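Long-range contact in hypothetical protein (Staphylococcus aureus subsp. aureus, PDB 1QYI), which is of unknown function but carries a haloacid dehalogenase (HAD)-like region, consistent with a hydrolase of that superfamily: residues A[87-100]-A[118-132]. Sequence-based numbering, arbitrary orientation.
Sequences IHLIDILKKLSHDE and ISTNLADCFNLNEQL
Three chemically different side chains surround part of the Phe126 ring: Ile92 lies over one face, while Asp91 and Lys95 reach its edge. The CH-pi contact runs from Ile92 CG1 to the Phe126 ring centroid at 3.6 Å, displaced toward the rim near CE2 and CZ. With CG anti to the backbone N (chi1 173°), the ring reaches from the loop to the helix. Asp91 OD2 lies in the ring plane, 3.4 Å from Phe126 CZ, its carboxylate turned 74° from the ring; such an approach brings the acid's oxygen to the ring's weakly positive hydrogens. Lys95 arrives along a chain bent at chi2, chi3 and chi4, which curls its ammonium group back to the rim near Phe126 CD1. There a water accepts from Lys95 NZ and donates to Asp124 O, joining the segments.

The contact illustrates how an irregular chain can be held against a helix: the segments share no direct hydrogen bond, and the contact is made by side chains and two water bridges. Toward the start of 87-100, Leu128 CD1 sits over the centre of the His88 imidazole, 4.1 Å from its centroid, and a second water links His88 NE2 to Glu130 O. Nearby, Leu132 CD2 packs 3.4 Å from Asp91 CG. At the far end Ile118 CG2 meets Leu96 CD1 at 3.7 Å, and Leu96 CD2 lies against Asn121. Just beyond, Ser97 and Glu100 form a capping box that starts helix 98-106.

Thus the loop between helices 111-115 and 134-137 runs along the end of helix 77-93 and the turn into helix 98-106, whose Phe104 receives Leu89, Leu93 and Ile118, while Ile90 packs on helix 144-158.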
loop_
_atom_site.group_PDB
_atom_site.type_symbol
_atom_site.label_atom_id
_atom_site.label_comp_id
_atom_site.label_asym_id
_atom_site.label_seq_id
_atom_site.Cartn_x
_atom_site.Cartn_y
_atom_site.Cartn_z
ATOM N N ILE A 87 10.803 -16.247 5.885
ATOM C CA ILE A 87 11.044 -17.522 5.222
ATOM C C ILE A 87 12.531 -17.690 4.926
ATOM O O ILE A 87 13.082 -18.785 5.049
ATOM C CB ILE A 87 10.226 -17.610 3.909
ATOM C CG1 ILE A 87 8.740 -17.508 4.235
ATOM C CG2 ILE A 87 10.509 -18.922 3.191
ATOM C CD1 ILE A 87 8.299 -18.530 5.267
ATOM N N HIS A 88 13.179 -16.598 4.541
ATOM C CA HIS A 88 14.601 -16.645 4.254
ATOM C C HIS A 88 15.396 -16.627 5.542
ATOM O O HIS A 88 16.468 -17.221 5.618
ATOM C CB HIS A 88 15.024 -15.469 3.381
ATOM C CG HIS A 88 14.494 -15.537 1.988
ATOM N ND1 HIS A 88 14.479 -16.714 1.258
ATOM C CD2 HIS A 88 13.968 -14.595 1.180
ATOM C CE1 HIS A 88 13.969 -16.484 0.071
ATOM N NE2 HIS A 88 13.646 -15.203 -0.011
ATOM N N LEU A 89 14.875 -15.948 6.559
ATOM C CA LEU A 89 15.570 -15.882 7.827
ATOM C C LEU A 89 15.587 -17.278 8.429
ATOM O O LEU A 89 16.638 -17.784 8.813
ATOM C CB LEU A 89 14.876 -14.903 8.779
ATOM C CG LEU A 89 15.509 -14.812 10.175
ATOM C CD1 LEU A 89 16.961 -14.423 10.050
ATOM C CD2 LEU A 89 14.751 -13.824 11.022
ATOM N N ILE A 90 14.414 -17.895 8.502
ATOM C CA ILE A 90 14.278 -19.244 9.045
ATOM C C ILE A 90 15.197 -20.200 8.259
ATOM O O ILE A 90 15.782 -21.120 8.825
ATOM C CB ILE A 90 12.779 -19.721 8.959
ATOM C CG1 ILE A 90 11.933 -18.941 9.952
ATOM C CG2 ILE A 90 12.660 -21.206 9.275
ATOM C CD1 ILE A 90 10.456 -18.941 9.632
ATOM N N ASP A 91 15.330 -19.950 6.958
ATOM C CA ASP A 91 16.152 -20.770 6.076
ATOM C C ASP A 91 17.647 -20.675 6.410
ATOM O O ASP A 91 18.382 -21.667 6.347
ATOM C CB ASP A 91 15.897 -20.362 4.618
ATOM C CG ASP A 91 16.410 -21.387 3.626
ATOM O OD1 ASP A 91 16.332 -22.603 3.924
ATOM O OD2 ASP A 91 16.851 -20.985 2.529
ATOM N N ILE A 92 18.088 -19.472 6.761
ATOM C CA ILE A 92 19.476 -19.218 7.119
ATOM C C ILE A 92 19.734 -19.736 8.541
ATOM O O ILE A 92 20.830 -20.210 8.850
ATOM C CB ILE A 92 19.797 -17.689 7.046
ATOM C CG1 ILE A 92 19.543 -17.179 5.633
ATOM C CG2 ILE A 92 21.249 -17.422 7.423
ATOM C CD1 ILE A 92 19.720 -15.691 5.478
ATOM N N LEU A 93 18.724 -19.650 9.403
ATOM C CA LEU A 93 18.862 -20.108 10.783
ATOM C C LEU A 93 18.940 -21.622 10.928
ATOM O O LEU A 93 19.394 -22.123 11.957
ATOM C CB LEU A 93 17.709 -19.594 11.638
ATOM C CG LEU A 93 17.692 -18.090 11.849
ATOM C CD1 LEU A 93 16.387 -17.713 12.509
ATOM C CD2 LEU A 93 18.877 -17.661 12.696
ATOM N N LYS A 94 18.497 -22.349 9.910
ATOM C CA LYS A 94 18.531 -23.802 9.959
ATOM C C LYS A 94 19.908 -24.313 9.533
ATOM O O LYS A 94 20.125 -25.517 9.408
ATOM C CB LYS A 94 17.439 -24.372 9.050
ATOM C CG LYS A 94 17.193 -25.861 9.209
ATOM C CD LYS A 94 15.999 -26.315 8.380
ATOM C CE LYS A 94 16.245 -26.122 6.892
ATOM N NZ LYS A 94 15.040 -26.456 6.076
ATOM N N LYS A 95 20.837 -23.386 9.312
ATOM C CA LYS A 95 22.195 -23.735 8.916
ATOM C C LYS A 95 23.158 -23.586 10.099
ATOM O O LYS A 95 24.316 -23.996 10.021
ATOM C CB LYS A 95 22.660 -22.849 7.753
ATOM C CG LYS A 95 21.782 -22.928 6.509
ATOM C CD LYS A 95 21.992 -24.209 5.721
ATOM C CE LYS A 95 23.277 -24.159 4.894
ATOM N NZ LYS A 95 23.198 -23.166 3.765
ATOM N N LEU A 96 22.679 -22.995 11.192
ATOM C CA LEU A 96 23.502 -22.809 12.389
ATOM C C LEU A 96 23.171 -23.905 13.397
ATOM O O LEU A 96 22.191 -24.638 13.229
ATOM C CB LEU A 96 23.234 -21.443 13.031
ATOM C CG LEU A 96 23.355 -20.169 12.193
ATOM C CD1 LEU A 96 23.114 -18.967 13.097
ATOM C CD2 LEU A 96 24.718 -20.087 11.538
ATOM N N SER A 97 23.987 -24.014 14.444
ATOM C CA SER A 97 23.771 -25.021 15.485
ATOM C C SER A 97 22.570 -24.602 16.322
ATOM O O SER A 97 22.207 -23.427 16.349
ATOM C CB SER A 97 24.992 -25.134 16.397
ATOM O OG SER A 97 25.057 -24.055 17.309
ATOM N N HIS A 98 21.949 -25.550 17.012
ATOM C CA HIS A 98 20.795 -25.203 17.812
ATOM C C HIS A 98 21.168 -24.128 18.826
ATOM O O HIS A 98 20.358 -23.255 19.151
ATOM C CB HIS A 98 20.235 -26.419 18.536
ATOM C CG HIS A 98 18.898 -26.164 19.163
ATOM N ND1 HIS A 98 17.791 -25.801 18.424
ATOM C CD2 HIS A 98 18.501 -26.174 20.457
ATOM C CE1 HIS A 98 16.768 -25.596 19.237
ATOM N NE2 HIS A 98 17.171 -25.816 20.475
ATOM N N ASP A 99 22.403 -24.180 19.314
ATOM C CA ASP A 99 22.865 -23.195 20.288
ATOM C C ASP A 99 22.873 -21.782 19.711
ATOM O O ASP A 99 22.395 -20.833 20.343
ATOM C CB ASP A 99 24.259 -23.568 20.794
ATOM C CG ASP A 99 24.207 -24.552 21.935
ATOM O OD1 ASP A 99 23.301 -25.424 21.930
ATOM O OD2 ASP A 99 25.077 -24.462 22.828
ATOM N N GLU A 100 23.413 -21.650 18.506
ATOM C CA GLU A 100 23.480 -20.356 17.849
ATOM C C GLU A 100 22.066 -19.829 17.603
ATOM O O GLU A 100 21.813 -18.627 17.694
ATOM C CB GLU A 100 24.261 -20.500 16.542
ATOM C CG GLU A 100 25.624 -21.133 16.763
ATOM C CD GLU A 100 26.419 -21.336 15.489
ATOM O OE1 GLU A 100 25.898 -21.955 14.536
ATOM O OE2 GLU A 100 27.582 -20.887 15.452
ATOM N N ILE A 118 24.925 -13.508 12.630
ATOM C CA ILE A 118 24.536 -14.798 12.085
ATOM C C ILE A 118 25.439 -15.243 10.942
ATOM O O ILE A 118 25.828 -16.407 10.870
ATOM C CB ILE A 118 23.070 -14.748 11.591
ATOM C CG1 ILE A 118 22.125 -14.567 12.777
ATOM C CG2 ILE A 118 22.731 -16.008 10.844
ATOM C CD1 ILE A 118 20.699 -14.309 12.375
ATOM N N SER A 119 25.771 -14.305 10.060
ATOM C CA SER A 119 26.610 -14.571 8.899
ATOM C C SER A 119 28.006 -15.091 9.269
ATOM O O SER A 119 28.603 -15.874 8.527
ATOM C CB SER A 119 26.732 -13.289 8.068
ATOM O OG SER A 119 27.189 -13.559 6.749
ATOM N N THR A 120 28.523 -14.660 10.415
ATOM C CA THR A 120 29.844 -15.084 10.857
ATOM C C THR A 120 29.890 -16.552 11.290
ATOM O O THR A 120 30.964 -17.153 11.347
ATOM C CB THR A 120 30.342 -14.212 12.035
ATOM O OG1 THR A 120 29.543 -14.458 13.205
ATOM C CG2 THR A 120 30.251 -12.726 11.669
ATOM N N ASN A 121 28.722 -17.123 11.580
ATOM C CA ASN A 121 28.622 -18.511 12.031
ATOM C C ASN A 121 28.192 -19.486 10.938
ATOM O O ASN A 121 27.858 -20.641 11.221
ATOM C CB ASN A 121 27.643 -18.604 13.199
ATOM C CG ASN A 121 28.147 -17.890 14.432
ATOM O OD1 ASN A 121 27.379 -17.255 15.153
ATOM N ND2 ASN A 121 29.444 -18.000 14.688
ATOM N N LEU A 122 28.199 -19.009 9.696
ATOM C CA LEU A 122 27.831 -19.821 8.541
ATOM C C LEU A 122 29.022 -20.642 8.082
ATOM O O LEU A 122 30.008 -20.093 7.591
ATOM C CB LEU A 122 27.367 -18.932 7.392
ATOM C CG LEU A 122 25.971 -18.347 7.532
ATOM C CD1 LEU A 122 25.712 -17.369 6.410
ATOM C CD2 LEU A 122 24.963 -19.478 7.520
ATOM N N ALA A 123 28.919 -21.958 8.233
ATOM C CA ALA A 123 29.993 -22.866 7.844
ATOM C C ALA A 123 30.327 -22.741 6.365
ATOM O O ALA A 123 31.467 -22.463 5.987
ATOM C CB ALA A 123 29.589 -24.304 8.162
ATOM N N ASP A 124 29.316 -22.957 5.531
ATOM C CA ASP A 124 29.502 -22.882 4.093
ATOM C C ASP A 124 28.850 -21.621 3.572
ATOM O O ASP A 124 28.188 -20.901 4.313
ATOM C CB ASP A 124 28.863 -24.092 3.404
ATOM C CG ASP A 124 29.023 -25.373 4.201
ATOM O OD1 ASP A 124 30.162 -25.686 4.616
ATOM O OD2 ASP A 124 28.007 -26.064 4.406
ATOM N N CYS A 125 29.052 -21.340 2.295
ATOM C CA CYS A 125 28.434 -20.174 1.705
ATOM C C CYS A 125 26.940 -20.480 1.650
ATOM O O CYS A 125 26.541 -21.544 1.182
ATOM C CB CYS A 125 28.976 -19.953 0.295
ATOM S SG CYS A 125 28.265 -18.535 -0.549
ATOM N N PHE A 126 26.108 -19.568 2.145
ATOM C CA PHE A 126 24.659 -19.786 2.117
ATOM C C PHE A 126 24.087 -19.380 0.747
ATOM O O PHE A 126 24.487 -18.360 0.187
ATOM C CB PHE A 126 23.982 -18.965 3.229
ATOM C CG PHE A 126 22.480 -19.006 3.177
ATOM C CD1 PHE A 126 21.792 -20.172 3.506
ATOM C CD2 PHE A 126 21.762 -17.916 2.696
ATOM C CE1 PHE A 126 20.408 -20.259 3.349
ATOM C CE2 PHE A 126 20.379 -17.988 2.532
ATOM C CZ PHE A 126 19.703 -19.164 2.858
ATOM N N ASN A 127 23.170 -20.176 0.196
ATOM C CA ASN A 127 22.558 -19.834 -1.096
ATOM C C ASN A 127 21.103 -19.407 -0.858
ATOM O O ASN A 127 20.318 -20.138 -0.263
ATOM C CB ASN A 127 22.624 -21.018 -2.078
ATOM C CG ASN A 127 24.065 -21.484 -2.348
ATOM O OD1 ASN A 127 24.980 -20.669 -2.509
ATOM N ND2 ASN A 127 24.260 -22.801 -2.410
ATOM N N LEU A 128 20.751 -18.221 -1.343
ATOM C CA LEU A 128 19.428 -17.640 -1.139
ATOM C C LEU A 128 18.174 -18.500 -1.311
ATOM O O LEU A 128 17.342 -18.571 -0.395
ATOM C CB LEU A 128 19.293 -16.387 -1.993
ATOM C CG LEU A 128 18.127 -15.472 -1.632
ATOM C CD1 LEU A 128 18.028 -15.238 -0.123
ATOM C CD2 LEU A 128 18.350 -14.165 -2.362
ATOM N N ASN A 129 18.037 -19.140 -2.470
ATOM C CA ASN A 129 16.866 -19.965 -2.773
ATOM C C ASN A 129 15.588 -19.121 -2.655
ATOM O O ASN A 129 14.736 -19.365 -1.793
ATOM C CB ASN A 129 16.791 -21.171 -1.830
ATOM C CG ASN A 129 15.601 -22.083 -2.127
ATOM O OD1 ASN A 129 15.340 -23.033 -1.390
ATOM N ND2 ASN A 129 14.880 -21.797 -3.206
ATOM N N GLU A 130 15.460 -18.138 -3.546
ATOM C CA GLU A 130 14.323 -17.222 -3.548
ATOM C C GLU A 130 13.000 -17.830 -3.983
ATOM O O GLU A 130 12.065 -17.120 -4.338
ATOM C CB GLU A 130 14.643 -15.976 -4.396
ATOM C CG GLU A 130 15.438 -16.224 -5.678
ATOM C CD GLU A 130 16.868 -16.685 -5.423
ATOM O OE1 GLU A 130 17.691 -15.874 -4.945
ATOM O OE2 GLU A 130 17.156 -17.871 -5.696
ATOM N N GLN A 131 12.912 -19.149 -3.930
ATOM C CA GLN A 131 11.683 -19.820 -4.311
ATOM C C GLN A 131 11.025 -20.385 -3.040
ATOM O O GLN A 131 9.831 -20.700 -3.020
ATOM C CB GLN A 131 11.998 -20.949 -5.294
ATOM C CG GLN A 131 10.812 -21.429 -6.118
ATOM C CD GLN A 131 10.624 -20.664 -7.420
ATOM O OE1 GLN A 131 10.200 -19.504 -7.438
ATOM N NE2 GLN A 131 10.962 -21.313 -8.521
ATOM N N LEU A 132 11.813 -20.487 -1.972
ATOM C CA LEU A 132 11.336 -21.020 -0.703
ATOM C C LEU A 132 10.011 -20.428 -0.208
ATOM O O LEU A 132 9.073 -21.172 0.102
ATOM C CB LEU A 132 12.406 -20.843 0.381
ATOM C CG LEU A 132 12.078 -21.521 1.716
ATOM C CD1 LEU A 132 11.946 -23.021 1.500
ATOM C CD2 LEU A 132 13.164 -21.221 2.733
HETATM O O HOH W 1 12.001 -15.148 -2.593
HETATM O O HOH W 2 25.472 -21.407 4.869
#